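Local coordinates for protein acetyl xylan esterase (Paenibacillus sp. R4, PDB 6AGQ) that probably removes acetyl groups from xylan and related acetylated compounds as a cold-active serine esterase of the alpha/beta-hydrolase superfamily, at residues I179-S185 with P201-V207; I229-F233 with V246-L250; T271-C277 with G302-L306. All blocks are in the same frame, centred on the assembly; numbering follows the deposited sequence.

Interaction 1: I179-S185 with P201-V207; sequences IAVYGGS and PKLALPV
A180 and L203 lie side by side on one face of the sheet, CB to CB at 3.7 Å, in the parallel strand pair joined through helix 186-197 in a beta-alpha-beta crossover. Strands 179-184 and 203-207 run 7° from parallel inside the central sheet of this alpha/beta-hydrolase fold. The tight part lies on the side of A180, L203 and L205, where L205 CD1 closes on A180 CB and helix 309-320 covers the leucines. Y182 shares that side: with CG anti to its backbone N (chi1 152°), its ring brings an edge to L205 O and sets CE1 against V207 CG2 at 4.1 Å. On the reverse face V181 CG2 still packs on L203 O at 3.6 Å, but the contact loosens toward G183 and P206, whose CA atoms stand 5.5 Å apart. Partly exposed K202 marks the margin, its extended chain leading to the carbonyl of L321. Backbone bonds join the strands, with L205 N to V181 O at 2.7 Å. S185, past the strand end, fits the nucleophile elbow, and the last rung ties its backbone to the neighbouring strand: S185 N to V207 O, 2.8 Å, 166° at the hydrogen.

Interaction 2: I229-F233 with V246-L250; sequences IKNWF and VYRTL
V246 leads the second segment into the first, its CG2 methyl set against both W232 and F233. That methyl lies anti to the carbonyl carbon (V246 chi1 171°), which carries it to W232 CZ3 at 3.5 Å and to F233 CZ at 3.9 Å. The valine slides past the indole but meets the phenyl from the opposite direction, approaching both rings at a slant. The two aromatics brace each other from within helix 226-236: W232 CE3 sits over the centre of the F233 ring, and F233 CD1 lies in the indole plane at its edge. Next, the Y247 side chain crosses that of F233 obliquely, and its OH ends 4.0 Å from F233 CE2 and 4.3 Å from I229 CG2. A bound zinc ion lies about 4 Å from the nearest atom of this side chain. One turn on, L250 reaches tip to tip with I229, CD1 to CD1 at 4.0 Å. The joint is mainly apolar, Y247 OH being the one polar atom among the meeting side chains, and it spans segment axes 13.0 Å apart. The segments run roughly antiparallel, at 150°, and their helices belong to the helical connection between strands 203-207 and 265-271. Helix 214-219 packs against I229, Y247 and L250, loop residue I146 touches W232, and D300 of the second subunit lies against F233.

Interaction 3: T271-C277 with G302-L306; sequences TLQDITC and GHEGL
T276 crosses the H303 imidazole at about a right angle and lays its CG2 methyl over the ring centre, 3.7 Å from the centroid and 7° off the normal, a CH-pi contact. D274 meets the same ring at its edge: the carboxylate, turned 67° from the ring plane, brings OD2 to 3.3 Å from H303 CD2, while OD1 lies 3.3 Å from H303 CB. C277 SG approaches the ring obliquely, 3.7 Å from NE2. With H303 CG anti to the backbone N (chi1 -159°), the imidazole sits beside all three, and its NE2 bonds to S185 OG. D274 is held by its loop in an Asx turn, extended to an Asx motif: OD1 takes the backbone N of T276 nearly end-on and then that of C277 from above the carboxylate plane, both at 2.8 Å. An alanine in place of D274 would probably leave those two amides without their acceptor and the H303 edge without its carboxylate. A water accepts from I275 N and H303 N, tying the loops together. Farther off, T271 and L306 touch tip to tip, CG2 to CD2 at 3.9 Å. An Asp loop and a His loop after successive strands, converging on an elbow serine, are consistent with the Ser-His-Asp catalytic triad of alpha/beta-hydrolases, although here the carboxylate lies beside H303 CD2, not the ND1 a triad aspartate usually receives.

Interactions 1 and 3 share one neighbourhood: S185 OG lies 3.0 Å from H303 NE2, and V207 CG1 packs on L306 CD1. Interaction 1 is core, its centre about 8 Å from that of the chain, sewn by backbone bonds between sheet strands. Interaction 3, its centre about 17 Å out and only partly buried, joins loops that follow two other strands of that sheet; a carboxylate, an imidazole and a water replace the regular ladder. Interaction 2 stands apart, its nearest atoms about 13 Å from interaction 1 and 10 Å from interaction 3. Its touching residues are buried although it lies farthest out, and helix side chains meet there mostly through carbon, with a tyrosine oxygen among them.

Interaction 1: I179-S185 with P201-V207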
ATOM      1  N   ILE A 179      13.704 -21.294 -38.299  1.00 25.55           N
ATOM      2  CA  ILE A 179      12.772 -20.363 -37.657  1.00 27.57           C
ATOM      3  C   ILE A 179      12.728 -20.557 -36.119  1.00 26.68           C
ATOM      4  O   ILE A 179      12.571 -21.690 -35.647  1.00 24.01           O
ATOM      5  CB  ILE A 179      11.356 -20.589 -38.169  1.00 30.02           C
ATOM      6  CG1 ILE A 179      11.268 -20.373 -39.689  1.00 33.64           C
ATOM      7  CG2 ILE A 179      10.334 -19.691 -37.448  1.00 29.12           C
ATOM      8  CD1 ILE A 179       9.943 -20.901 -40.251  1.00 33.63           C
ATOM      9  N   ALA A 180      12.853 -19.463 -35.361  1.00 21.07           N
ATOM     10  CA  ALA A 180      12.648 -19.488 -33.922  1.00 23.60           C
ATOM     11  C   ALA A 180      11.482 -18.583 -33.557  1.00 24.80           C
ATOM     12  O   ALA A 180      11.238 -17.585 -34.249  1.00 26.29           O
ATOM     13  CB  ALA A 180      13.881 -19.055 -33.186  1.00 24.62           C
ATOM     14  N   VAL A 181      10.748 -18.976 -32.523  1.00 23.44           N
ATOM     15  CA  VAL A 181       9.568 -18.231 -31.995  1.00 22.30           C
ATOM     16  C   VAL A 181       9.874 -17.844 -30.554  1.00 22.88           C
ATOM     17  O   VAL A 181      10.420 -18.668 -29.800  1.00 26.81           O
ATOM     18  CB  VAL A 181       8.230 -18.992 -32.155  1.00 22.89           C
ATOM     19  CG1 VAL A 181       7.771 -19.043 -33.616  1.00 22.80           C
ATOM     20  CG2 VAL A 181       8.322 -20.398 -31.641  1.00 27.03           C
ATOM     21  N   TYR A 182       9.634 -16.565 -30.193  1.00 24.40           N
ATOM     22  CA  TYR A 182      10.102 -15.980 -28.923  1.00 24.43           C
ATOM     23  C   TYR A 182       9.069 -14.991 -28.405  1.00 24.67           C
ATOM     24  O   TYR A 182       8.365 -14.377 -29.171  1.00 29.17           O
ATOM     25  CB  TYR A 182      11.465 -15.309 -29.105  1.00 25.84           C
ATOM     26  CG  TYR A 182      11.748 -14.173 -28.181  1.00 32.09           C
ATOM     27  CD1 TYR A 182      11.903 -14.393 -26.807  1.00 41.02           C
ATOM     28  CD2 TYR A 182      11.837 -12.873 -28.644  1.00 33.66           C
ATOM     29  CE1 TYR A 182      12.073 -13.345 -25.901  1.00 44.50           C
ATOM     30  CE2 TYR A 182      12.054 -11.817 -27.768  1.00 36.96           C
ATOM     31  CZ  TYR A 182      12.165 -12.059 -26.394  1.00 45.04           C
ATOM     32  OH  TYR A 182      12.348 -11.049 -25.497  1.00 43.95           O
ATOM     33  N   GLY A 183       8.962 -14.876 -27.090  1.00 22.89           N
ATOM     34  CA  GLY A 183       8.089 -13.912 -26.452  1.00 23.49           C
ATOM     35  C   GLY A 183       8.015 -14.073 -24.970  1.00 22.46           C
ATOM     36  O   GLY A 183       8.168 -15.200 -24.439  1.00 25.62           O
ATOM     37  N   GLY A 184       7.790 -12.956 -24.305  1.00 23.25           N
ATOM     38  CA  GLY A 184       7.550 -12.957 -22.884  1.00 25.16           C
ATOM     39  C   GLY A 184       6.074 -12.878 -22.495  1.00 26.47           C
ATOM     40  O   GLY A 184       5.290 -12.107 -23.065  1.00 26.68           O
ATOM     41  N   SER A 185       5.720 -13.668 -21.495  1.00 25.12           N
ATOM     42  CA  SER A 185       4.403 -13.686 -20.926  1.00 26.17           C
ATOM     43  C   SER A 185       3.273 -14.121 -21.877  1.00 23.72           C
ATOM     44  O   SER A 185       3.313 -15.237 -22.331  1.00 24.51           O
ATOM     45  CB  SER A 185       4.102 -12.401 -20.216  1.00 27.40           C
ATOM     46  OG  SER A 185       2.930 -12.688 -19.431  1.00 34.88           O
ATOM     47  N   PRO A 201       8.684 -24.296 -36.919  1.00 32.24           N
ATOM     48  CA  PRO A 201       9.679 -23.698 -36.023  1.00 31.34           C
ATOM     49  C   PRO A 201      10.655 -24.724 -35.505  1.00 30.28           C
ATOM     50  O   PRO A 201      10.258 -25.817 -35.134  1.00 28.56           O
ATOM     51  CB  PRO A 201       8.836 -23.124 -34.875  1.00 32.96           C
ATOM     52  CG  PRO A 201       7.470 -23.009 -35.419  1.00 32.26           C
ATOM     53  CD  PRO A 201       7.312 -24.099 -36.407  1.00 31.32           C
ATOM     54  N   LYS A 202      11.943 -24.382 -35.559  1.00 28.16           N
ATOM     55  CA  LYS A 202      12.988 -25.224 -35.092  1.00 29.12           C
ATOM     56  C   LYS A 202      13.339 -24.989 -33.598  1.00 26.97           C
ATOM     57  O   LYS A 202      13.716 -25.942 -32.891  1.00 24.35           O
ATOM     58  CB  LYS A 202      14.176 -24.946 -35.934  1.00 29.93           C
ATOM     59  CG  LYS A 202      15.270 -25.922 -35.737  1.00 30.46           C
ATOM     60  CD  LYS A 202      16.486 -25.377 -36.423  1.00 32.62           C
ATOM     61  CE  LYS A 202      17.583 -26.412 -36.419  1.00 36.57           C
ATOM     62  NZ  LYS A 202      18.678 -25.876 -37.268  1.00 38.30           N
ATOM     63  N   LEU A 203      13.219 -23.741 -33.155  1.00 25.13           N
ATOM     64  CA  LEU A 203      13.442 -23.358 -31.773  1.00 29.94           C
ATOM     65  C   LEU A 203      12.223 -22.644 -31.201  1.00 27.92           C
ATOM     66  O   LEU A 203      11.561 -21.917 -31.919  1.00 27.80           O
ATOM     67  CB  LEU A 203      14.606 -22.383 -31.679  1.00 30.52           C
ATOM     68  CG  LEU A 203      16.009 -22.825 -31.480  1.00 34.06           C
ATOM     69  CD1 LEU A 203      16.344 -24.060 -32.251  1.00 38.50           C
ATOM     70  CD2 LEU A 203      16.948 -21.696 -31.804  1.00 34.89           C
ATOM     71  N   ALA A 204      11.994 -22.793 -29.888  1.00 28.28           N
ATOM     72  CA  ALA A 204      10.951 -22.051 -29.153  1.00 27.76           C
ATOM     73  C   ALA A 204      11.596 -21.428 -27.917  1.00 27.04           C
ATOM     74  O   ALA A 204      12.270 -22.144 -27.184  1.00 24.38           O
ATOM     75  CB  ALA A 204       9.819 -22.964 -28.755  1.00 28.00           C
ATOM     76  N   LEU A 205      11.453 -20.095 -27.733  1.00 24.98           N
ATOM     77  CA  LEU A 205      12.049 -19.414 -26.622  1.00 25.30           C
ATOM     78  C   LEU A 205      11.005 -18.689 -25.704  1.00 26.19           C
ATOM     79  O   LEU A 205      11.100 -17.474 -25.527  1.00 29.86           O
ATOM     80  CB  LEU A 205      13.090 -18.430 -27.125  1.00 26.49           C
ATOM     81  CG  LEU A 205      14.363 -19.029 -27.751  1.00 29.47           C
ATOM     82  CD1 LEU A 205      14.212 -19.195 -29.243  1.00 31.68           C
ATOM     83  CD2 LEU A 205      15.546 -18.106 -27.495  1.00 34.38           C
ATOM     84  N   PRO A 206      10.070 -19.430 -25.085  1.00 23.96           N
ATOM     85  CA  PRO A 206       9.137 -18.825 -24.096  1.00 25.39           C
ATOM     86  C   PRO A 206       9.785 -18.190 -22.832  1.00 26.78           C
ATOM     87  O   PRO A 206      10.523 -18.855 -22.115  1.00 29.43           O
ATOM     88  CB  PRO A 206       8.243 -19.983 -23.733  1.00 26.03           C
ATOM     89  CG  PRO A 206       9.096 -21.177 -23.903  1.00 26.63           C
ATOM     90  CD  PRO A 206       9.982 -20.902 -25.069  1.00 25.63           C
ATOM     91  N   VAL A 207       9.502 -16.928 -22.556  1.00 26.85           N
ATOM     92  CA  VAL A 207       9.872 -16.335 -21.268  1.00 28.73           C
ATOM     93  C   VAL A 207       8.601 -16.233 -20.387  1.00 30.95           C
ATOM     94  O   VAL A 207       7.585 -15.646 -20.791  1.00 28.64           O
ATOM     95  CB  VAL A 207      10.569 -14.955 -21.476  1.00 27.28           C
ATOM     96  CG1 VAL A 207      10.820 -14.237 -20.171  1.00 31.25           C
ATOM     97  CG2 VAL A 207      11.905 -15.146 -22.179  1.00 26.14           C
TER

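Interaction 2: I229-F233 with V246-L250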
ATOM      1  N   ILE A 229     -10.525 -13.796 -15.437  1.00 22.32           N
ATOM      2  CA  ILE A 229     -11.327 -15.038 -15.364  1.00 25.38           C
ATOM      3  C   ILE A 229     -12.079 -15.120 -14.043  1.00 28.42           C
ATOM      4  O   ILE A 229     -13.246 -15.488 -14.020  1.00 27.71           O
ATOM      5  CB  ILE A 229     -10.439 -16.243 -15.585  1.00 25.79           C
ATOM      6  CG1 ILE A 229      -9.955 -16.272 -17.045  1.00 27.93           C
ATOM      7  CG2 ILE A 229     -11.204 -17.490 -15.374  1.00 29.64           C
ATOM      8  CD1 ILE A 229      -8.744 -17.131 -17.223  1.00 31.66           C
ATOM      9  N   LYS A 230     -11.422 -14.756 -12.947  1.00 29.16           N
ATOM     10  CA  LYS A 230     -12.067 -14.723 -11.649  1.00 30.43           C
ATOM     11  C   LYS A 230     -13.193 -13.659 -11.697  1.00 27.61           C
ATOM     12  O   LYS A 230     -14.327 -13.908 -11.260  1.00 26.07           O
ATOM     13  CB  LYS A 230     -11.000 -14.461 -10.540  1.00 32.60           C
ATOM     14  CG  LYS A 230     -11.538 -14.340  -9.121  1.00 38.62           C
ATOM     15  CD  LYS A 230     -10.683 -13.444  -8.209  1.00 42.72           C
ATOM     16  CE  LYS A 230     -10.977 -11.991  -8.510  1.00 43.54           C
ATOM     17  NZ  LYS A 230     -10.153 -11.014  -7.752  1.00 52.60           N
ATOM     18  N   ASN A 231     -12.914 -12.492 -12.287  1.00 27.88           N
ATOM     19  CA  ASN A 231     -13.961 -11.440 -12.399  1.00 25.26           C
ATOM     20  C   ASN A 231     -15.101 -11.853 -13.325  1.00 24.83           C
ATOM     21  O   ASN A 231     -16.201 -11.574 -13.049  1.00 22.83           O
ATOM     22  CB  ASN A 231     -13.330 -10.120 -12.770  1.00 25.79           C
ATOM     23  CG  ASN A 231     -12.431  -9.603 -11.671  1.00 30.64           C
ATOM     24  OD1 ASN A 231     -12.372 -10.183 -10.609  1.00 38.36           O
ATOM     25  ND2 ASN A 231     -11.697  -8.569 -11.933  1.00 28.78           N
ATOM     26  N   TRP A 232     -14.845 -12.638 -14.361  1.00 26.79           N
ATOM     27  CA  TRP A 232     -15.959 -13.280 -15.100  1.00 27.36           C
ATOM     28  C   TRP A 232     -16.923 -13.997 -14.151  1.00 26.95           C
ATOM     29  O   TRP A 232     -18.117 -13.716 -14.174  1.00 23.23           O
ATOM     30  CB  TRP A 232     -15.473 -14.252 -16.183  1.00 23.68           C
ATOM     31  CG  TRP A 232     -16.548 -14.629 -17.116  1.00 25.30           C
ATOM     32  CD1 TRP A 232     -16.926 -13.941 -18.196  1.00 26.13           C
ATOM     33  CD2 TRP A 232     -17.452 -15.758 -17.018  1.00 24.45           C
ATOM     34  NE1 TRP A 232     -17.980 -14.546 -18.794  1.00 25.72           N
ATOM     35  CE2 TRP A 232     -18.308 -15.683 -18.106  1.00 24.72           C
ATOM     36  CE3 TRP A 232     -17.568 -16.844 -16.137  1.00 24.45           C
ATOM     37  CZ2 TRP A 232     -19.335 -16.617 -18.332  1.00 25.70           C
ATOM     38  CZ3 TRP A 232     -18.591 -17.773 -16.330  1.00 25.74           C
ATOM     39  CH2 TRP A 232     -19.471 -17.651 -17.441  1.00 25.98           C
ATOM     40  N   PHE A 233     -16.393 -14.905 -13.320  1.00 26.21           N
ATOM     41  CA  PHE A 233     -17.227 -15.597 -12.373  1.00 25.66           C
ATOM     42  C   PHE A 233     -18.002 -14.666 -11.505  1.00 23.58           C
ATOM     43  O   PHE A 233     -19.208 -14.813 -11.416  1.00 20.91           O
ATOM     44  CB  PHE A 233     -16.481 -16.648 -11.540  1.00 25.25           C
ATOM     45  CG  PHE A 233     -16.129 -17.841 -12.354  1.00 26.00           C
ATOM     46  CD1 PHE A 233     -17.095 -18.713 -12.723  1.00 26.45           C
ATOM     47  CD2 PHE A 233     -14.855 -18.012 -12.849  1.00 27.08           C
ATOM     48  CE1 PHE A 233     -16.822 -19.805 -13.506  1.00 26.31           C
ATOM     49  CE2 PHE A 233     -14.568 -19.100 -13.648  1.00 29.49           C
ATOM     50  CZ  PHE A 233     -15.567 -19.982 -13.991  1.00 27.26           C
ATOM     51  N   VAL A 246     -16.383 -23.126 -18.916  1.00 28.25           N
ATOM     52  CA  VAL A 246     -15.289 -22.127 -18.928  1.00 28.20           C
ATOM     53  C   VAL A 246     -13.914 -22.802 -19.110  1.00 28.41           C
ATOM     54  O   VAL A 246     -13.195 -22.443 -20.032  1.00 28.78           O
ATOM     55  CB  VAL A 246     -15.314 -21.197 -17.707  1.00 29.85           C
ATOM     56  CG1 VAL A 246     -14.059 -20.347 -17.645  1.00 31.44           C
ATOM     57  CG2 VAL A 246     -16.520 -20.281 -17.745  1.00 28.37           C
ATOM     58  N   TYR A 247     -13.588 -23.840 -18.318  1.00 29.13           N
ATOM     59  CA  TYR A 247     -12.273 -24.467 -18.393  1.00 29.44           C
ATOM     60  C   TYR A 247     -12.147 -25.427 -19.563  1.00 29.57           C
ATOM     61  O   TYR A 247     -11.031 -25.661 -20.040  1.00 28.04           O
ATOM     62  CB  TYR A 247     -11.864 -25.124 -17.057  1.00 30.83           C
ATOM     63  CG  TYR A 247     -11.655 -24.075 -15.965  1.00 33.20           C
ATOM     64  CD1 TYR A 247     -10.624 -23.142 -16.061  1.00 33.29           C
ATOM     65  CD2 TYR A 247     -12.514 -23.959 -14.888  1.00 32.36           C
ATOM     66  CE1 TYR A 247     -10.428 -22.161 -15.101  1.00 31.39           C
ATOM     67  CE2 TYR A 247     -12.331 -22.966 -13.923  1.00 30.36           C
ATOM     68  CZ  TYR A 247     -11.279 -22.105 -14.013  1.00 30.83           C
ATOM     69  OH  TYR A 247     -11.097 -21.097 -13.076  1.00 31.18           O
ATOM     70  N   ARG A 248     -13.241 -26.002 -20.042  1.00 26.33           N
ATOM     71  CA  ARG A 248     -13.154 -26.766 -21.298  1.00 27.63           C
ATOM     72  C   ARG A 248     -12.890 -25.831 -22.507  1.00 26.61           C
ATOM     73  O   ARG A 248     -12.105 -26.170 -23.353  1.00 27.42           O
ATOM     74  CB  ARG A 248     -14.386 -27.647 -21.515  1.00 31.63           C
ATOM     75  CG  ARG A 248     -14.511 -28.177 -22.942  1.00 34.01           C
ATOM     76  CD  ARG A 248     -15.587 -29.232 -23.050  1.00 40.41           C
ATOM     77  NE  ARG A 248     -16.915 -28.639 -22.856  1.00 45.18           N
ATOM     78  CZ  ARG A 248     -17.691 -28.780 -21.772  1.00 46.88           C
ATOM     79  NH1 ARG A 248     -18.884 -28.180 -21.743  1.00 44.58           N
ATOM     80  NH2 ARG A 248     -17.304 -29.506 -20.719  1.00 51.36           N
ATOM     81  N   THR A 249     -13.504 -24.645 -22.562  1.00 25.85           N
ATOM     82  CA  THR A 249     -13.131 -23.615 -23.587  1.00 26.03           C
ATOM     83  C   THR A 249     -11.635 -23.351 -23.545  1.00 26.61           C
ATOM     84  O   THR A 249     -10.983 -23.410 -24.576  1.00 27.30           O
ATOM     85  CB  THR A 249     -13.868 -22.271 -23.385  1.00 27.91           C
ATOM     86  OG1 THR A 249     -15.247 -22.479 -23.573  1.00 25.48           O
ATOM     87  CG2 THR A 249     -13.414 -21.149 -24.363  1.00 26.60           C
ATOM     88  N   LEU A 250     -11.102 -23.109 -22.356  1.00 26.25           N
ATOM     89  CA  LEU A 250      -9.711 -22.680 -22.196  1.00 24.10           C
ATOM     90  C   LEU A 250      -8.683 -23.791 -22.458  1.00 27.10           C
ATOM     91  O   LEU A 250      -7.506 -23.498 -22.853  1.00 22.71           O
ATOM     92  CB  LEU A 250      -9.520 -22.049 -20.807  1.00 24.08           C
ATOM     93  CG  LEU A 250     -10.315 -20.723 -20.547  1.00 25.78           C
ATOM     94  CD1 LEU A 250     -10.296 -20.274 -19.076  1.00 25.69           C
ATOM     95  CD2 LEU A 250      -9.788 -19.595 -21.390  1.00 27.06           C
TER

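Interaction 3: T271-C277 with G302-L306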
ATOM      1  N   THR A 271      10.698 -17.510 -13.591  1.00 25.55           N
ATOM      2  CA  THR A 271      11.077 -16.605 -12.539  1.00 29.80           C
ATOM      3  C   THR A 271      10.321 -17.046 -11.306  1.00 30.67           C
ATOM      4  O   THR A 271       9.088 -17.138 -11.328  1.00 29.60           O
ATOM      5  CB  THR A 271      10.729 -15.139 -12.938  1.00 33.46           C
ATOM      6  OG1 THR A 271       9.448 -15.103 -13.549  1.00 33.00           O
ATOM      7  CG2 THR A 271      11.767 -14.614 -13.993  1.00 35.00           C
ATOM      8  N   LEU A 272      11.049 -17.355 -10.242  1.00 31.84           N
ATOM      9  CA  LEU A 272      10.452 -18.073  -9.108  1.00 36.93           C
ATOM     10  C   LEU A 272       9.586 -17.240  -8.192  1.00 34.97           C
ATOM     11  O   LEU A 272       8.844 -17.799  -7.430  1.00 35.77           O
ATOM     12  CB  LEU A 272      11.516 -18.761  -8.262  1.00 41.56           C
ATOM     13  CG  LEU A 272      12.199 -20.000  -8.855  1.00 47.25           C
ATOM     14  CD1 LEU A 272      13.045 -20.682  -7.787  1.00 50.81           C
ATOM     15  CD2 LEU A 272      11.214 -21.004  -9.447  1.00 51.77           C
ATOM     16  N   GLN A 273       9.719 -15.923  -8.229  1.00 32.22           N
ATOM     17  CA  GLN A 273       8.920 -15.025  -7.409  1.00 35.63           C
ATOM     18  C   GLN A 273       7.714 -14.460  -8.196  1.00 34.50           C
ATOM     19  O   GLN A 273       7.017 -13.585  -7.704  1.00 31.65           O
ATOM     20  CB  GLN A 273       9.777 -13.827  -6.905  1.00 36.72           C
ATOM     21  CG  GLN A 273      10.995 -14.172  -6.043  1.00 40.69           C
ATOM     22  CD  GLN A 273      10.722 -15.223  -4.981  1.00 38.48           C
ATOM     23  OE1 GLN A 273       9.765 -15.116  -4.200  1.00 43.49           O
ATOM     24  NE2 GLN A 273      11.522 -16.275  -4.988  1.00 38.75           N
ATOM     25  N   ASP A 274       7.487 -14.969  -9.406  1.00 34.79           N
ATOM     26  CA  ASP A 274       6.459 -14.452 -10.316  1.00 33.67           C
ATOM     27  C   ASP A 274       5.060 -14.782  -9.739  1.00 31.81           C
ATOM     28  O   ASP A 274       4.724 -15.959  -9.535  1.00 30.50           O
ATOM     29  CB  ASP A 274       6.644 -15.113 -11.688  1.00 35.00           C
ATOM     30  CG  ASP A 274       5.999 -14.326 -12.839  1.00 41.87           C
ATOM     31  OD1 ASP A 274       4.870 -13.773 -12.632  1.00 33.33           O
ATOM     32  OD2 ASP A 274       6.626 -14.328 -13.968  1.00 40.00           O
ATOM     33  N   ILE A 275       4.303 -13.744  -9.448  1.00 32.73           N
ATOM     34  CA  ILE A 275       2.880 -13.873  -9.061  1.00 39.42           C
ATOM     35  C   ILE A 275       1.868 -13.698 -10.204  1.00 37.80           C
ATOM     36  O   ILE A 275       0.663 -13.944  -9.993  1.00 36.92           O
ATOM     37  CB  ILE A 275       2.499 -12.947  -7.867  1.00 42.93           C
ATOM     38  CG1 ILE A 275       2.638 -11.462  -8.228  1.00 49.50           C
ATOM     39  CG2 ILE A 275       3.370 -13.277  -6.667  1.00 42.36           C
ATOM     40  CD1 ILE A 275       1.899 -10.546  -7.270  1.00 55.75           C
ATOM     41  N   THR A 276       2.355 -13.314 -11.392  1.00 32.98           N
ATOM     42  CA  THR A 276       1.520 -13.183 -12.582  1.00 34.86           C
ATOM     43  C   THR A 276       1.436 -14.430 -13.448  1.00 32.35           C
ATOM     44  O   THR A 276       0.359 -14.798 -13.868  1.00 29.93           O
ATOM     45  CB  THR A 276       1.974 -11.966 -13.375  1.00 39.34           C
ATOM     46  OG1 THR A 276       1.671 -10.826 -12.568  1.00 42.57           O
ATOM     47  CG2 THR A 276       1.243 -11.846 -14.707  1.00 44.59           C
ATOM     48  N   CYS A 277       2.586 -15.012 -13.792  1.00 33.31           N
ATOM     49  CA  CYS A 277       2.677 -16.371 -14.361  1.00 35.54           C
ATOM     50  C   CYS A 277       3.433 -17.247 -13.325  1.00 34.76           C
ATOM     51  O   CYS A 277       4.667 -17.390 -13.360  1.00 30.48           O
ATOM     52  CB  CYS A 277       3.355 -16.372 -15.732  1.00 38.89           C
ATOM     53  SG  CYS A 277       2.680 -15.092 -16.845  1.00 42.35           S
ATOM     54  N   GLY A 302      10.618 -11.571 -10.218  1.00 32.32           N
ATOM     55  CA  GLY A 302       9.229 -11.717 -10.583  1.00 31.83           C
ATOM     56  C   GLY A 302       8.919 -11.484 -12.058  1.00 34.21           C
ATOM     57  O   GLY A 302       9.720 -11.787 -12.966  1.00 36.51           O
ATOM     58  N   HIS A 303       7.706 -10.994 -12.298  1.00 38.47           N
ATOM     59  CA  HIS A 303       7.248 -10.707 -13.669  1.00 42.14           C
ATOM     60  C   HIS A 303       7.796  -9.316 -14.001  1.00 39.05           C
ATOM     61  O   HIS A 303       7.251  -8.334 -13.579  1.00 33.75           O
ATOM     62  CB  HIS A 303       5.724 -10.747 -13.693  1.00 45.36           C
ATOM     63  CG  HIS A 303       5.132 -10.965 -15.051  1.00 49.96           C
ATOM     64  ND1 HIS A 303       4.604  -9.932 -15.805  1.00 49.97           N
ATOM     65  CD2 HIS A 303       4.914 -12.101 -15.759  1.00 51.62           C
ATOM     66  CE1 HIS A 303       4.110 -10.421 -16.933  1.00 53.74           C
ATOM     67  NE2 HIS A 303       4.286 -11.736 -16.932  1.00 56.44           N
ATOM     68  N   GLU A 304       8.958  -9.273 -14.617  1.00 37.91           N
ATOM     69  CA  GLU A 304       9.739  -8.036 -14.779  1.00 41.34           C
ATOM     70  C   GLU A 304      10.787  -8.267 -15.856  1.00 39.26           C
ATOM     71  O   GLU A 304      11.020  -9.422 -16.228  1.00 30.82           O
ATOM     72  CB  GLU A 304      10.419  -7.601 -13.479  1.00 41.51           C
ATOM     73  CG  GLU A 304      11.112  -8.708 -12.681  1.00 46.82           C
ATOM     74  CD  GLU A 304      11.825  -8.207 -11.414  1.00 44.01           C
ATOM     75  OE1 GLU A 304      12.588  -7.210 -11.529  1.00 45.40           O
ATOM     76  OE2 GLU A 304      11.635  -8.820 -10.322  1.00 41.37           O
ATOM     77  N   GLY A 305      11.362  -7.177 -16.386  1.00 36.06           N
ATOM     78  CA  GLY A 305      12.436  -7.282 -17.383  1.00 36.73           C
ATOM     79  C   GLY A 305      13.637  -8.099 -16.876  1.00 37.83           C
ATOM     80  O   GLY A 305      14.031  -7.995 -15.698  1.00 41.05           O
ATOM     81  N   LEU A 306      14.220  -8.904 -17.778  1.00 38.12           N
ATOM     82  CA  LEU A 306      15.320  -9.813 -17.476  1.00 35.48           C
ATOM     83  C   LEU A 306      16.528  -9.474 -18.342  1.00 41.00           C
ATOM     84  O   LEU A 306      16.772 -10.144 -19.355  1.00 46.48           O
ATOM     85  CB  LEU A 306      14.863 -11.253 -17.703  1.00 31.63           C
ATOM     86  CG  LEU A 306      13.644 -11.695 -16.886  1.00 33.03           C
ATOM     87  CD1 LEU A 306      13.136 -13.073 -17.388  1.00 36.52           C
ATOM     88  CD2 LEU A 306      13.955 -11.734 -15.389  1.00 30.08           C
TER
HETATM   89  O   HOH W   1       5.562 -10.939 -10.155  1.00 41.28           O